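Local coordinates for SusD superfamily protein (Bacteroides vulgatus ATCC 8482, PDB 3JQ0) that probably binds nutrient glycans at the outer membrane surface, as SusD-like proteins do, its own ligand being unknown, at residues Gln81-Ile86 against Val126-Tyr131; Ile275-Asn280 against Gly330-Phe335. One frame throughout, in Å; residues are numbered along the deposited sequence. Where two conformers were deposited one is given.

Contact 1. Residues Gln81-Ile86 against Val126-Tyr131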
ATOM      1  N   GLN A  81       9.072  11.802 -17.835  1.00 10.64           N
ATOM      2  CA  GLN A  81       9.315  10.703 -18.761  1.00 10.80           C
ATOM      3  C   GLN A  81       8.023  10.080 -19.301  1.00 10.26           C
ATOM      4  O   GLN A  81       7.945   9.711 -20.456  1.00 11.10           O
ATOM      5  CB  GLN A  81      10.219   9.627 -18.103  1.00 11.42           C
ATOM      6  CG  GLN A  81      11.594  10.169 -17.619  1.00 16.01           C
ATOM      7  CD  GLN A  81      12.393  10.743 -18.694  1.00 20.84           C
ATOM      8  OE1 GLN A  81      12.664  10.058 -19.670  1.00 25.03           O
ATOM      9  NE2 GLN A  81      12.825  12.010 -18.531  1.00 24.73           N
ATOM     10  N   ILE A  82       6.995   9.932 -18.459  1.00 10.11           N
ATOM     11  CA  ILE A  82       5.713   9.415 -18.911  1.00  9.79           C
ATOM     12  C   ILE A  82       5.173  10.337 -20.017  1.00 10.04           C
ATOM     13  O   ILE A  82       4.619   9.881 -21.026  1.00 11.44           O
ATOM     14  CB  ILE A  82       4.698   9.283 -17.744  1.00  8.97           C
ATOM     15  CG1 ILE A  82       5.160   8.241 -16.712  1.00  9.81           C
ATOM     16  CG2 ILE A  82       3.325   8.940 -18.302  1.00 10.67           C
ATOM     17  CD1 ILE A  82       4.400   8.289 -15.388  1.00 10.21           C
ATOM     18  N   ASN A  83       5.249  11.643 -19.774  1.00 11.05           N
ATOM     19  CA  ASN A  83       4.759  12.608 -20.762  1.00 11.78           C
ATOM     20  C   ASN A  83       5.440  12.461 -22.121  1.00 12.26           C
ATOM     21  O   ASN A  83       4.805  12.522 -23.182  1.00 13.35           O
ATOM     22  CB  ASN A  83       4.936  14.018 -20.242  1.00 11.85           C
ATOM     23  CG  ASN A  83       4.059  14.324 -19.014  1.00 11.52           C
ATOM     24  OD1 ASN A  83       3.097  13.617 -18.711  1.00 12.35           O
ATOM     25  ND2 ASN A  83       4.398  15.383 -18.305  1.00 11.55           N
ATOM     26  N   GLN A  84       6.736  12.209 -22.097  1.00 11.82           N
ATOM     27  CA  GLN A  84       7.473  11.872 -23.308  1.00 12.67           C
ATOM     28  C   GLN A  84       6.957  10.594 -23.983  1.00 12.51           C
ATOM     29  O   GLN A  84       6.711  10.592 -25.193  1.00 13.26           O
ATOM     30  CB  GLN A  84       8.951  11.749 -22.968  1.00 13.57           C
ATOM     31  CG  GLN A  84       9.841  11.429 -24.149  1.00 15.34           C
ATOM     32  CD  GLN A  84      11.310  11.390 -23.815  1.00 19.25           C
ATOM     33  OE1 GLN A  84      11.714  11.612 -22.664  1.00 23.00           O
ATOM     34  NE2 GLN A  84      12.120  11.077 -24.816  1.00 25.04           N
HETATM   35  N   MSE A  85       6.766   9.521 -23.204  1.00 12.32           N
HETATM   36  CA  MSE A  85       6.216   8.309 -23.780  1.00 11.96           C
HETATM   37  C   MSE A  85       4.865   8.564 -24.432  1.00 12.22           C
HETATM   38  O   MSE A  85       4.581   8.051 -25.516  1.00 13.43           O
HETATM   39  CB  MSE A  85       6.077   7.215 -22.704  1.00 10.98           C
HETATM   40  CG  MSE A  85       5.578   5.888 -23.181  1.00 11.77           C
HETATM   41 SE   MSE A  85       6.912   4.990 -24.260  1.00 11.61          SE
HETATM   42  CE  MSE A  85       5.897   3.351 -24.628  1.00 12.03           C
ATOM     43  N   ILE A  86       3.988   9.327 -23.774  1.00 12.04           N
ATOM     44  CA  ILE A  86       2.673   9.612 -24.341  1.00 12.46           C
ATOM     45  C   ILE A  86       2.814  10.295 -25.713  1.00 13.78           C
ATOM     46  O   ILE A  86       2.165   9.913 -26.706  1.00 14.77           O
ATOM     47  CB  ILE A  86       1.779  10.453 -23.394  1.00 12.29           C
ATOM     48  CG1 ILE A  86       1.395   9.622 -22.167  1.00 12.34           C
ATOM     49  CG2 ILE A  86       0.514  10.983 -24.128  1.00 13.36           C
ATOM     50  CD1 ILE A  86       0.865  10.437 -20.988  1.00 13.40           C
ATOM     51  N   VAL A 126       1.496  21.289  -9.031  1.00 10.52           N
ATOM     52  CA  VAL A 126       1.686  21.678 -10.406  1.00 11.50           C
ATOM     53  C   VAL A 126       1.210  20.559 -11.313  1.00 10.64           C
ATOM     54  O   VAL A 126       1.590  19.397 -11.140  1.00 10.67           O
ATOM     55  CB  VAL A 126       3.156  22.039 -10.694  1.00 11.94           C
ATOM     56  CG1 VAL A 126       3.342  22.332 -12.211  1.00 15.16           C
ATOM     57  CG2 VAL A 126       3.566  23.241  -9.873  1.00 15.45           C
ATOM     58  N   LEU A 127       0.420  20.915 -12.323  1.00 11.50           N
ATOM     59  CA  LEU A 127       0.032  19.974 -13.368  1.00 10.92           C
ATOM     60  C   LEU A 127       1.019  20.111 -14.525  1.00 11.75           C
ATOM     61  O   LEU A 127       0.897  20.960 -15.421  1.00 14.85           O
ATOM     62  CB  LEU A 127      -1.423  20.189 -13.802  1.00 12.28           C
ATOM     63  CG  LEU A 127      -2.489  19.777 -12.796  1.00 13.10           C
ATOM     64  CD1 LEU A 127      -3.910  20.162 -13.267  1.00 15.04           C
ATOM     65  CD2 LEU A 127      -2.366  18.251 -12.485  1.00 14.39           C
ATOM     66  N   TYR A 128       2.020  19.245 -14.513  1.00 11.96           N
ATOM     67  CA  TYR A 128       3.072  19.202 -15.492  1.00 12.62           C
ATOM     68  C   TYR A 128       2.692  18.104 -16.490  1.00 11.79           C
ATOM     69  O   TYR A 128       2.653  16.900 -16.139  1.00 12.52           O
ATOM     70  CB  TYR A 128       4.387  18.900 -14.798  1.00 13.97           C
ATOM     71  CG  TYR A 128       5.514  18.918 -15.716  1.00 15.91           C
ATOM     72  CD1 TYR A 128       5.867  20.090 -16.381  1.00 17.86           C
ATOM     73  CD2 TYR A 128       6.211  17.745 -16.051  1.00 16.78           C
ATOM     74  CE1 TYR A 128       6.914  20.128 -17.304  1.00 18.92           C
ATOM     75  CE2 TYR A 128       7.242  17.755 -16.964  1.00 17.78           C
ATOM     76  CZ  TYR A 128       7.578  18.960 -17.604  1.00 19.79           C
ATOM     77  OH  TYR A 128       8.603  18.986 -18.517  1.00 23.51           O
ATOM     78  N   LEU A 129       2.393  18.524 -17.713  1.00 13.18           N
ATOM     79  CA  LEU A 129       1.904  17.632 -18.746  1.00 14.88           C
ATOM     80  C   LEU A 129       2.814  17.667 -20.003  1.00 16.32           C
ATOM     81  O   LEU A 129       2.568  16.905 -20.916  1.00 19.56           O
ATOM     82  CB  LEU A 129       0.447  17.983 -19.091  1.00 16.38           C
ATOM     83  CG  LEU A 129      -0.530  17.979 -17.912  1.00 16.94           C
ATOM     84  CD1 LEU A 129      -1.940  18.445 -18.278  1.00 21.16           C
ATOM     85  CD2 LEU A 129      -0.641  16.594 -17.293  1.00 17.66           C
ATOM     86  N   ASP A 130       3.928  18.413 -19.942  1.00 17.68           N
ATOM     87  CA  ASP A 130       4.991  18.521 -20.998  1.00 18.86           C
ATOM     88  C   ASP A 130       6.159  17.601 -20.733  1.00 18.23           C
ATOM     89  O   ASP A 130       6.239  16.934 -19.678  1.00 18.82           O
ATOM     90  CB  ASP A 130       5.488  19.955 -21.005  1.00 20.77           C
ATOM     91  CG  ASP A 130       4.362  20.921 -21.296  1.00 24.11           C
ATOM     92  OD1 ASP A 130       3.468  20.550 -22.093  1.00 28.37           O
ATOM     93  OD2 ASP A 130       4.341  22.011 -20.686  1.00 32.70           O
ATOM     94  N   TYR A 131       7.104  17.538 -21.670  1.00 18.54           N
ATOM     95  CA  TYR A 131       8.333  16.821 -21.421  1.00 19.63           C
ATOM     96  C   TYR A 131       9.483  17.631 -21.957  1.00 19.69           C
ATOM     97  O   TYR A 131       9.293  18.552 -22.762  1.00 19.93           O
ATOM     98  CB  TYR A 131       8.328  15.427 -22.046  1.00 19.08           C
ATOM     99  CG  TYR A 131       8.236  15.342 -23.536  1.00 19.26           C
ATOM    100  CD1 TYR A 131       7.024  15.502 -24.205  1.00 19.22           C
ATOM    101  CD2 TYR A 131       9.357  15.013 -24.280  1.00 22.08           C
ATOM    102  CE1 TYR A 131       6.954  15.370 -25.592  1.00 21.34           C
ATOM    103  CE2 TYR A 131       9.293  14.890 -25.652  1.00 23.75           C
ATOM    104  CZ  TYR A 131       8.091  15.077 -26.296  1.00 21.20           C
ATOM    105  OH  TYR A 131       8.014  14.928 -27.666  1.00 26.72           O
TER

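Contact 2. Residues Ile275-Asn280 against Gly330-Phe335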
ATOM      1  N   ILE A 275      19.755 -12.691  21.684  1.00  9.84           N
ATOM      2  CA  ILE A 275      18.995 -11.972  22.739  1.00 10.02           C
ATOM      3  C   ILE A 275      17.571 -12.491  22.886  1.00  9.03           C
ATOM      4  O   ILE A 275      17.122 -12.715  23.994  1.00 10.50           O
ATOM      5  CB  ILE A 275      18.977 -10.473  22.454  1.00 10.44           C
ATOM      6  CG1 ILE A 275      20.422  -9.920  22.371  1.00 11.66           C
ATOM      7  CG2 ILE A 275      18.154  -9.683  23.518  1.00 12.12           C
ATOM      8  CD1 ILE A 275      21.285 -10.161  23.594  1.00 14.52           C
ATOM      9  N   TYR A 276      16.835 -12.615  21.783  1.00  7.92           N
ATOM     10  CA  TYR A 276      15.397 -12.979  21.830  1.00  7.26           C
ATOM     11  C   TYR A 276      15.200 -14.504  21.922  1.00  7.15           C
ATOM     12  O   TYR A 276      16.125 -15.292  21.697  1.00  8.50           O
ATOM     13  CB  TYR A 276      14.679 -12.439  20.609  1.00  7.99           C
ATOM     14  CG  TYR A 276      14.787 -10.940  20.382  1.00  7.68           C
ATOM     15  CD1 TYR A 276      14.997 -10.043  21.415  1.00  9.66           C
ATOM     16  CD2 TYR A 276      14.668 -10.445  19.117  1.00  7.72           C
ATOM     17  CE1 TYR A 276      15.092  -8.668  21.159  1.00  9.85           C
ATOM     18  CE2 TYR A 276      14.749  -9.080  18.835  1.00  8.35           C
ATOM     19  CZ  TYR A 276      14.949  -8.203  19.870  1.00  7.53           C
ATOM     20  OH  TYR A 276      15.069  -6.854  19.656  1.00  9.27           O
ATOM     21  N   CYS A 277      13.992 -14.880  22.237  1.00  7.50           N
ATOM     22  CA  CYS A 277      13.575 -16.261  22.249  1.00  7.11           C
ATOM     23  C   CYS A 277      12.126 -16.317  21.759  1.00  6.85           C
ATOM     24  O   CYS A 277      11.443 -15.295  21.593  1.00  7.26           O
ATOM     25  CB  CYS A 277      13.717 -16.901  23.630  1.00  7.80           C
ATOM     26  SG  CYS A 277      12.639 -16.239  24.900  1.00  7.78           S
ATOM     27  N   ASP A 278      11.653 -17.542  21.606  1.00  7.34           N
ATOM     28  CA  ASP A 278      10.264 -17.778  21.192  1.00  7.69           C
ATOM     29  C   ASP A 278       9.358 -17.943  22.439  1.00  7.18           C
ATOM     30  O   ASP A 278       9.774 -17.762  23.579  1.00  7.49           O
ATOM     31  CB  ASP A 278      10.212 -18.965  20.206  1.00  7.73           C
ATOM     32  CG  ASP A 278      10.539 -20.300  20.860  1.00  8.00           C
ATOM     33  OD1 ASP A 278      10.433 -20.458  22.105  1.00  7.62           O
ATOM     34  OD2 ASP A 278      10.863 -21.214  20.069  1.00  8.63           O
ATOM     35  N   GLU A 279       8.080 -18.267  22.208  1.00  7.86           N
ATOM     36  CA  GLU A 279       7.108 -18.262  23.299  1.00  8.49           C
ATOM     37  C   GLU A 279       7.382 -19.373  24.308  1.00  7.72           C
ATOM     38  O   GLU A 279       6.874 -19.358  25.410  1.00  8.53           O
ATOM     39  CB  GLU A 279       5.688 -18.367  22.766  1.00  8.93           C
ATOM     40  CG  GLU A 279       5.291 -19.734  22.219  1.00 10.46           C
ATOM     41  CD  GLU A 279       3.863 -19.855  21.757  1.00 14.71           C
ATOM     42  OE1 GLU A 279       3.108 -18.880  21.852  1.00 18.02           O
ATOM     43  OE2 GLU A 279       3.499 -20.954  21.282  1.00 16.74           O
ATOM     44  N   ASN A 280       8.149 -20.380  23.888  1.00  7.62           N
ATOM     45  CA  ASN A 280       8.535 -21.492  24.759  1.00  7.43           C
ATOM     46  C   ASN A 280       9.819 -21.203  25.535  1.00  7.41           C
ATOM     47  O   ASN A 280      10.265 -22.060  26.274  1.00  9.50           O
ATOM     48  CB  ASN A 280       8.727 -22.759  23.924  1.00  8.14           C
ATOM     49  CG  ASN A 280       7.504 -23.224  23.220  1.00  7.75           C
ATOM     50  OD1 ASN A 280       7.579 -23.578  21.983  1.00 11.16           O
ATOM     51  ND2 ASN A 280       6.412 -23.268  23.867  1.00  6.50           N
ATOM     52  N   GLY A 330      14.566 -17.584  34.439  1.00  9.55           N
ATOM     53  CA  GLY A 330      13.836 -18.532  33.659  1.00  9.67           C
ATOM     54  C   GLY A 330      12.473 -18.067  33.191  1.00  9.02           C
ATOM     55  O   GLY A 330      11.735 -18.843  32.578  1.00 11.44           O
ATOM     56  N   VAL A 331      12.110 -16.831  33.444  1.00  8.80           N
ATOM     57  CA  VAL A 331      10.802 -16.311  33.124  1.00  8.35           C
ATOM     58  C   VAL A 331      10.806 -15.803  31.695  1.00  7.75           C
ATOM     59  O   VAL A 331      11.640 -15.011  31.313  1.00  7.87           O
ATOM     60  CB  VAL A 331      10.355 -15.211  34.087  1.00  8.43           C
ATOM     61  CG1 VAL A 331       8.995 -14.625  33.673  1.00 11.14           C
ATOM     62  CG2 VAL A 331      10.338 -15.719  35.545  1.00 11.64           C
ATOM     63  N   VAL A 332       9.867 -16.285  30.895  1.00  7.53           N
ATOM     64  CA  VAL A 332       9.709 -15.900  29.498  1.00  7.89           C
ATOM     65  C   VAL A 332       8.658 -14.816  29.412  1.00  8.39           C
ATOM     66  O   VAL A 332       7.529 -15.020  29.866  1.00  9.53           O
ATOM     67  CB  VAL A 332       9.326 -17.104  28.649  1.00  8.68           C
ATOM     68  CG1 VAL A 332       9.096 -16.721  27.160  1.00  9.97           C
ATOM     69  CG2 VAL A 332      10.343 -18.250  28.764  1.00  9.35           C
ATOM     70  N   SER A 333       9.000 -13.659  28.853  1.00  8.12           N
ATOM     71  CA  SER A 333       8.115 -12.494  28.771  0.55  7.94           C
ATOM     72  C   SER A 333       8.045 -12.007  27.314  1.00  7.77           C
ATOM     73  O   SER A 333       9.083 -11.919  26.647  1.00  8.64           O
ATOM     74  CB  SER A 333       8.689 -11.393  29.663  0.55  7.89           C
ATOM     75  OG  SER A 333       8.619 -11.810  31.026  0.55  8.61           O
ATOM     76  N   TYR A 334       6.864 -11.616  26.872  1.00  8.14           N
ATOM     77  CA  TYR A 334       6.675 -11.004  25.583  1.00  7.93           C
ATOM     78  C   TYR A 334       7.473  -9.714  25.506  1.00  7.18           C
ATOM     79  O   TYR A 334       7.427  -8.902  26.434  1.00  8.51           O
ATOM     80  CB  TYR A 334       5.199 -10.705  25.383  1.00  8.26           C
ATOM     81  CG  TYR A 334       4.873  -9.869  24.164  1.00  7.73           C
ATOM     82  CD1 TYR A 334       5.109 -10.346  22.873  1.00  8.02           C
ATOM     83  CD2 TYR A 334       4.345  -8.609  24.275  1.00  8.52           C
ATOM     84  CE1 TYR A 334       4.823  -9.558  21.750  1.00  8.10           C
ATOM     85  CE2 TYR A 334       4.074  -7.828  23.191  1.00  8.81           C
ATOM     86  CZ  TYR A 334       4.289  -8.320  21.913  1.00  7.36           C
ATOM     87  OH  TYR A 334       4.016  -7.565  20.795  1.00  8.01           O
ATOM     88  N   PHE A 335       8.201  -9.536  24.415  1.00  7.06           N
ATOM     89  CA  PHE A 335       9.067  -8.378  24.243  1.00  7.31           C
ATOM     90  C   PHE A 335       8.512  -7.444  23.161  1.00  7.57           C
ATOM     91  O   PHE A 335       8.405  -6.234  23.371  1.00  9.16           O
ATOM     92  CB  PHE A 335      10.496  -8.822  24.014  1.00  7.63           C
ATOM     93  CG  PHE A 335      11.502  -7.674  24.050  1.00  8.30           C
ATOM     94  CD1 PHE A 335      11.683  -6.919  25.202  1.00 10.23           C
ATOM     95  CD2 PHE A 335      12.264  -7.358  22.936  1.00  8.92           C
ATOM     96  CE1 PHE A 335      12.603  -5.852  25.187  1.00 10.48           C
ATOM     97  CE2 PHE A 335      13.190  -6.346  22.953  1.00  9.72           C
ATOM     98  CZ  PHE A 335      13.346  -5.590  24.066  1.00 10.66           C
TER

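Contact 1. Residues Gln81-Ile86 against Val126-Tyr131
Two backbone carbonyls share the amide nitrogen of Asn83: ND2 donates to Asp130 O at 2.8 Å and to Tyr128 O at 3.2 Å. Both bonds are fairly straight, and both oxygens lie close to the amide plane, so the two hydrogens of the NH2 group are each aimed at one acceptor. The acceptors are met differently. The nitrogen is tilted 32° from the Asp130 carbonyl plane, whereas it stands well above the carbonyl plane of Tyr128, off the lone pairs, which fits the longer bond. With CG anti to its own carbonyl carbon, Asn83 reaches off the helix to the loop, and its other amide atom, OD1, accepts from Arg111 of helix 97-122. Every polar atom of this buried side chain is therefore paired, and the rotation of the amide is fixed from both ends. Asparagine suits the place because it can donate twice and accept once without bringing a charge.

The helix, 75-91, belongs to the helical SusD scaffold, whose family is related to TPR proteins, and the loop that follows helix 97-122 slants in toward it, meeting it through Tyr128 to Tyr131. Tyr115 of that second helix also hydrogen-bonds Tyr128 O.

Farther along, Tyr131 lays its ring on Gln84. The CA of Gln84 stands 3.8 Å from the ring centroid, 20° off the normal, a CH-pi contact over one face. Tyr131 CG lies between backbone N and carbonyl carbon (chi1 63°), which folds the ring back against the helix. Gln84 crosses Tyr131 at about a right angle, its CB and CG continuing over the same face toward the CD2-CE2 rim, with CB 3.5 Å from Tyr131 CD2. An extended glutamine offers this hydrocarbon stem, and its amide comes out nearly parallel to the ring.

Contact 2. Residues Ile275-Asn280 against Gly330-Phe335
Tyr276 and Phe335 make the close end of this contact, where the loop after helix 269-275 packs against strand 332-339 of a two-stranded antiparallel hairpin in the SusD fold. Their rings meet obliquely, planes 44° apart and centroids separated by 5.5 Å, with Tyr276 CE1 reaching Phe335 CE2 at 3.5 Å. Phe335 CG is anti to its backbone N (chi1 -171°), which carries the ring out to the tyrosine. Large flat side chains suit this place, since Tyr276 CA and Phe335 CA are 8.2 Å apart. With the ring of Tyr276 gone, as in an alanine here, Phe335 would probably lose its aromatic neighbour and a gap would open between loop and strand.

The other end is nearer solvent. Val332, a compact branched residue common in strands, lays CG1 against the loop's carbonyls, 3.8 Å from Asp278 O, with Cys277 SG farther off at 4.2 Å. Beyond it Glu279 and Asn280 are exposed, their CB atoms pointing away from the strand, as suits polar residues at a surface turn. The loop shapes itself there through an Asx turn: Asp278 OD1 takes the backbone N of Asn280 at 2.9 Å, from above the carboxylate plane.

Contact 1 and contact 2 lie on opposite sides of the chain's centre, about 40 Å apart at their nearest atoms, and share no secondary-structure element. Each is partly buried and sets a loop against a regular element, a helix in contact 1 and a hairpin strand in contact 2. Their chemistry differs. In 81-86 against 126-131 a buried polar side chain satisfies loop carbonyls, and these hydrogen bonds are combined with a CH-pi contact beside the helical bundle. Between 275-280 and 330-335 the fit is van der Waals packing, with no hydrogen bond across it and polar groups at the outer turn; contact 2 as a whole lies farther from the centre of the chain.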